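Local coordinates for mandelate racemase/muconate lactonizing enzyme (Roseovarius nubinhibens, PDB 2QDD), which is of undetermined specific function but belongs to the magnesium-binding mandelate racemase/muconate lactonizing enzyme family and probably carries out enolase-superfamily chemistry, at residues 15-20 with 31-36; 297-302 with 330-335. One frame throughout, in Å; residues are numbered along the deposited sequence.

How the contacts relate
Contact 1 is an antiparallel strand pairing within the N-terminal region, partly buried, with a leucine-rich inner face and a charged, more exposed outer one. Contact 2 belongs to the C-terminal barrel region, where the start of helix 300-311 meets a later loop; it is buried and has no direct hydrogen bond between its segments, only apolar packing and a water bridge. Backbone bonds thus define the first, side-chain fit the second. The two abut: Leu15 CD1 lies 3.7 Å from Thr299 CG2, and Pro16 packs against Asp330. Glu51 also ties them together, bonding Ser35 of contact 1 and Thr299 of contact 2, so the interface between the two regions runs between them.

Contact 1. Residues 15-20 with 31-36; sequences LPLAKP and DRLDST
Leu15 and Leu33 face each other as a hydrogen-bonded antiparallel pair, with Leu33 N to Leu15 O at 2.8 Å and Leu15 N to Leu33 O at 3.1 Å. The Leu15 carbonyl oxygen has a second, weaker neighbour in the CA-H of Arg32, whose CA is 3.3 Å from it. Further along, Leu17 N reaches Asp31 O at 3.0 Å in an almost straight bond (176°). Pro16, which has no N-H to give, fits the non-hydrogen-bonded position opposite Arg32 between these links.

Leu15 and Leu33 share the buried face. Leu17 crosses Leu33 at about a right angle, its CD2 lying 4.1 Å from Leu33 CG; with CG anti to the carbonyl carbon (chi1 -60°), one methyl comes against the Asp31 carbonyl group and the other against Leu33. An alanine here would lack both methyls, and this would probably open a gap beside Leu33 and leave only CB against the Asp31 carbonyl. Leu15 CD1 meets Ser35 CB at 3.6 Å.

On the other face Arg32 leaves its backbone with CG between N and the carbonyl carbon (chi1 53°) and bends twice. Its NH1 approaches Pro16 CB obliquely, while NH2 makes a salt bridge of 2.9 Å to OD2 of the adjoining Asp31; NE pairs with Asp14. OD1 of Asp31 lies beside the Pro20 ring, where the first strand resumes after its corner at Ala18 and Lys19.

The pair forms part of the beta hairpin of strands 5-22 and 29-42 in the antiparallel sheet of the N-terminal domain. Ser35 OG bonds Glu51, and Thr36 rests on helix 64-78. Backbone hydrogen bonds of Pro16 with Ala329 and of Ala18 with His327 join the hairpin to the loop after helix 300-311.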
loop_
_atom_site.group_PDB
_atom_site.type_symbol
_atom_site.label_atom_id
_atom_site.label_comp_id
_atom_site.label_asym_id
_atom_site.label_seq_id
_atom_site.Cartn_x
_atom_site.Cartn_y
_atom_site.Cartn_z
ATOM N N LEU A 15 26.105 40.989 12.241
ATOM C CA LEU A 15 26.008 41.316 10.820
ATOM C C LEU A 15 24.680 41.980 10.489
ATOM O O LEU A 15 23.664 41.293 10.374
ATOM C CB LEU A 15 26.173 40.070 9.953
ATOM C CG LEU A 15 27.384 39.157 10.094
ATOM C CD1 LEU A 15 27.056 37.873 9.375
ATOM C CD2 LEU A 15 28.627 39.808 9.498
ATOM N N PRO A 16 24.682 43.314 10.324
ATOM C CA PRO A 16 23.441 44.006 9.981
ATOM C C PRO A 16 22.971 43.640 8.577
ATOM O O PRO A 16 23.790 43.459 7.673
ATOM C CB PRO A 16 23.825 45.487 10.060
ATOM C CG PRO A 16 25.298 45.513 9.842
ATOM C CD PRO A 16 25.825 44.240 10.436
ATOM N N LEU A 17 21.661 43.505 8.417
ATOM C CA LEU A 17 21.061 43.296 7.106
ATOM C C LEU A 17 20.891 44.617 6.368
ATOM O O LEU A 17 20.672 45.661 6.989
ATOM C CB LEU A 17 19.710 42.584 7.239
ATOM C CG LEU A 17 19.695 41.202 7.902
ATOM C CD1 LEU A 17 18.278 40.835 8.293
ATOM C CD2 LEU A 17 20.295 40.135 7.002
ATOM N N ALA A 18 20.997 44.554 5.043
ATOM C CA ALA A 18 20.679 45.675 4.161
ATOM C C ALA A 18 19.193 46.053 4.199
ATOM O O ALA A 18 18.851 47.237 4.205
ATOM C CB ALA A 18 21.115 45.360 2.732
ATOM N N LYS A 19 18.321 45.045 4.219
ATOM C CA LYS A 19 16.879 45.258 4.379
ATOM C C LYS A 19 16.364 44.613 5.673
ATOM O O LYS A 19 16.074 43.413 5.695
ATOM C CB LYS A 19 16.099 44.719 3.170
ATOM C CG LYS A 19 16.576 45.214 1.807
ATOM C CD LYS A 19 16.025 46.596 1.470
ATOM C CE LYS A 19 16.473 47.048 0.086
ATOM N NZ LYS A 19 17.929 47.362 0.030
ATOM N N PRO A 20 16.266 45.404 6.760
ATOM C CA PRO A 20 15.510 44.981 7.942
ATOM C C PRO A 20 14.017 44.831 7.649
ATOM O O PRO A 20 13.465 45.579 6.835
ATOM C CB PRO A 20 15.745 46.125 8.942
ATOM C CG PRO A 20 16.957 46.840 8.442
ATOM C CD PRO A 20 16.879 46.731 6.954
ATOM N N ASP A 31 16.881 42.538 12.329
ATOM C CA ASP A 31 17.787 43.649 12.076
ATOM C C ASP A 31 19.132 43.121 11.599
ATOM O O ASP A 31 19.810 43.751 10.789
ATOM C CB ASP A 31 17.987 44.436 13.377
ATOM C CG ASP A 31 17.870 45.935 13.184
ATOM O OD1 ASP A 31 16.857 46.394 12.611
ATOM O OD2 ASP A 31 18.789 46.659 13.623
ATOM N N ARG A 32 19.510 41.958 12.121
ATOM C CA ARG A 32 20.890 41.495 12.071
ATOM C C ARG A 32 21.002 39.985 12.268
ATOM O O ARG A 32 20.071 39.336 12.761
ATOM C CB ARG A 32 21.748 42.231 13.107
ATOM C CG ARG A 32 21.203 42.185 14.535
ATOM C CD ARG A 32 21.390 43.514 15.262
ATOM N NE ARG A 32 22.589 44.224 14.822
ATOM C CZ ARG A 32 22.620 45.504 14.463
ATOM N NH1 ARG A 32 23.765 46.051 14.073
ATOM N NH2 ARG A 32 21.515 46.240 14.499
ATOM N N LEU A 33 22.154 39.440 11.891
ATOM C CA LEU A 33 22.416 38.017 12.032
ATOM C C LEU A 33 23.527 37.759 13.040
ATOM O O LEU A 33 24.506 38.501 13.102
ATOM C CB LEU A 33 22.768 37.394 10.678
ATOM C CG LEU A 33 21.696 37.336 9.585
ATOM C CD1 LEU A 33 22.227 36.596 8.376
ATOM C CD2 LEU A 33 20.404 36.690 10.064
ATOM N N ASP A 34 23.354 36.704 13.827
ATOM C CA ASP A 34 24.347 36.264 14.799
ATOM C C ASP A 34 25.155 35.151 14.137
ATOM O O ASP A 34 24.737 33.985 14.114
ATOM C CB ASP A 34 23.628 35.770 16.070
ATOM C CG ASP A 34 24.573 35.256 17.153
ATOM O OD1 ASP A 34 24.172 35.302 18.337
ATOM O OD2 ASP A 34 25.689 34.777 16.857
ATOM N N SER A 35 26.311 35.524 13.598
ATOM C CA SER A 35 27.202 34.576 12.950
ATOM C C SER A 35 28.294 34.103 13.893
ATOM O O SER A 35 28.809 34.869 14.701
ATOM C CB SER A 35 27.833 35.197 11.707
ATOM O OG SER A 35 28.589 34.239 10.996
ATOM N N THR A 36 28.639 32.828 13.774
ATOM C CA THR A 36 29.777 32.259 14.467
ATOM C C THR A 36 30.821 31.870 13.427
ATOM O O THR A 36 30.523 31.111 12.502
ATOM C CB THR A 36 29.349 31.020 15.281
ATOM O OG1 THR A 36 28.339 31.396 16.222
ATOM C CG2 THR A 36 30.522 30.428 16.035
#

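Contact 2. Residues 297-302 with 330-335; sequences GGTALA and DDPIPG
Thr299 OG1 is the polar hub of this contact, accepting from Leu301 N at 3.1 Å with an N-H...O angle of 160° and also hydrogen-bonded to Glu51 and Tyr37. Thr299 is the N-cap of helix 300-311, and the Leu301 bond is its capping bond. With OG1 between the backbone N and the carbonyl carbon (chi1 75°), the hydroxyl turns back to the helix start and the methyl is left for the facing loop: CG2 comes to 3.7 Å from Pro332 CG, the two side chains meeting at a slant.

Beside it, Ile333 lays its CD1 methyl against the first turn. This CD1 lies 3.8 Å from Ala300 CB and 4.0 Å from Leu301 CB, and is also close to the Leu301 N that the cap holds. Thr299 and Ile333 run nearly perpendicular to each other, with OG1 adjoining the same CD1, so this methyl is flanked by three consecutive residues.

The loop is shaped by its own aspartate. OD1 of Asp331 accepts from Ile333 N at 3.0 Å, an Asx turn in which the donor stands above the carboxylate plane. The same oxygen accepts from a water 3.0 Å away, and that water in turn receives Ala300 N at 3.0 Å. OD2 pairs with Arg339, so both carboxylate oxygens are engaged and the group's rotation is probably restrained.

Helix and loop belong to the TIM-barrel-like C-terminal domain, away from the magnesium ligands, where it meets the N-terminal domain: Tyr37 of strand 29-42 touches Leu301, Pro332 and Ile333. The cap takes up Leu301 N and the Asx turn Ile333 N, so methyls and a proline ring do the packing across the join, with one water linking Ala300 N to Asp331.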
loop_
_atom_site.group_PDB
_atom_site.type_symbol
_atom_site.label_atom_id
_atom_site.label_comp_id
_atom_site.label_asym_id
_atom_site.label_seq_id
_atom_site.Cartn_x
_atom_site.Cartn_y
_atom_site.Cartn_z
ATOM N N GLY A 297 22.297 31.354 5.746
ATOM C CA GLY A 297 22.610 32.775 5.772
ATOM C C GLY A 297 24.059 33.036 6.113
ATOM O O GLY A 297 24.850 32.100 6.287
ATOM N N GLY A 298 24.401 34.318 6.201
ATOM C CA GLY A 298 25.708 34.741 6.689
ATOM C C GLY A 298 26.652 35.179 5.594
ATOM O O GLY A 298 26.224 35.565 4.504
ATOM N N THR A 299 27.946 35.109 5.890
ATOM C CA THR A 299 28.951 35.784 5.086
ATOM C C THR A 299 29.354 34.928 3.895
ATOM O O THR A 299 28.897 33.788 3.750
ATOM C CB THR A 299 30.218 36.137 5.903
ATOM O OG1 THR A 299 30.997 34.955 6.123
ATOM C CG2 THR A 299 29.866 36.774 7.237
ATOM N N ALA A 300 30.238 35.484 3.066
ATOM C CA ALA A 300 30.809 34.785 1.918
ATOM C C ALA A 300 31.621 33.540 2.287
ATOM O O ALA A 300 31.984 32.765 1.409
ATOM C CB ALA A 300 31.644 35.749 1.069
ATOM N N LEU A 301 31.892 33.347 3.578
ATOM C CA LEU A 301 32.569 32.145 4.056
ATOM C C LEU A 301 31.678 30.889 3.952
ATOM O O LEU A 301 32.057 29.913 3.299
ATOM C CB LEU A 301 33.122 32.347 5.479
ATOM C CG LEU A 301 33.981 31.238 6.108
ATOM C CD1 LEU A 301 35.108 30.821 5.219
ATOM C CD2 LEU A 301 34.529 31.603 7.458
ATOM N N ALA A 302 30.502 30.934 4.577
ATOM C CA ALA A 302 29.451 29.923 4.378
ATOM C C ALA A 302 28.977 29.789 2.923
ATOM O O ALA A 302 28.780 28.675 2.438
ATOM C CB ALA A 302 28.261 30.199 5.302
ATOM N N ASP A 330 27.317 44.739 5.970
ATOM C CA ASP A 330 28.738 44.658 6.316
ATOM C C ASP A 330 29.446 43.496 5.606
ATOM O O ASP A 330 28.802 42.537 5.175
ATOM C CB ASP A 330 28.904 44.531 7.834
ATOM C CG ASP A 330 30.021 45.407 8.380
ATOM O OD1 ASP A 330 31.101 45.479 7.749
ATOM O OD2 ASP A 330 29.817 46.022 9.449
ATOM N N ASP A 331 30.770 43.596 5.489
ATOM C CA ASP A 331 31.609 42.516 4.963
ATOM C C ASP A 331 32.884 42.398 5.805
ATOM O O ASP A 331 33.720 43.307 5.798
ATOM C CB ASP A 331 31.957 42.779 3.489
ATOM C CG ASP A 331 32.540 41.555 2.770
ATOM O OD1 ASP A 331 32.877 40.535 3.411
ATOM O OD2 ASP A 331 32.673 41.629 1.532
ATOM N N PRO A 332 33.027 41.282 6.546
ATOM C CA PRO A 332 34.225 40.957 7.326
ATOM C C PRO A 332 35.349 40.256 6.548
ATOM O O PRO A 332 36.455 40.099 7.077
ATOM C CB PRO A 332 33.678 40.020 8.399
ATOM C CG PRO A 332 32.578 39.302 7.708
ATOM C CD PRO A 332 31.976 40.259 6.714
ATOM N N ILE A 333 35.064 39.827 5.319
ATOM C CA ILE A 333 36.077 39.215 4.452
ATOM C C ILE A 333 36.068 39.817 3.033
ATOM O O ILE A 333 35.712 39.129 2.069
ATOM C CB ILE A 333 35.946 37.664 4.406
ATOM C CG1 ILE A 333 34.473 37.232 4.368
ATOM C CG2 ILE A 333 36.646 37.028 5.606
ATOM C CD1 ILE A 333 34.264 35.840 3.835
ATOM N N PRO A 334 36.464 41.106 2.900
ATOM C CA PRO A 334 36.286 41.831 1.636
ATOM C C PRO A 334 37.168 41.267 0.527
ATOM O O PRO A 334 38.316 40.890 0.784
ATOM C CB PRO A 334 36.727 43.262 1.981
ATOM C CG PRO A 334 36.733 43.327 3.472
ATOM C CD PRO A 334 37.115 41.961 3.911
ATOM N N GLY A 335 36.613 41.176 -0.680
ATOM C CA GLY A 335 37.321 40.625 -1.836
ATOM C C GLY A 335 37.683 39.150 -1.750
ATOM O O GLY A 335 38.549 38.671 -2.490
HETATM O O HOH W 1 30.738 38.452 3.433
#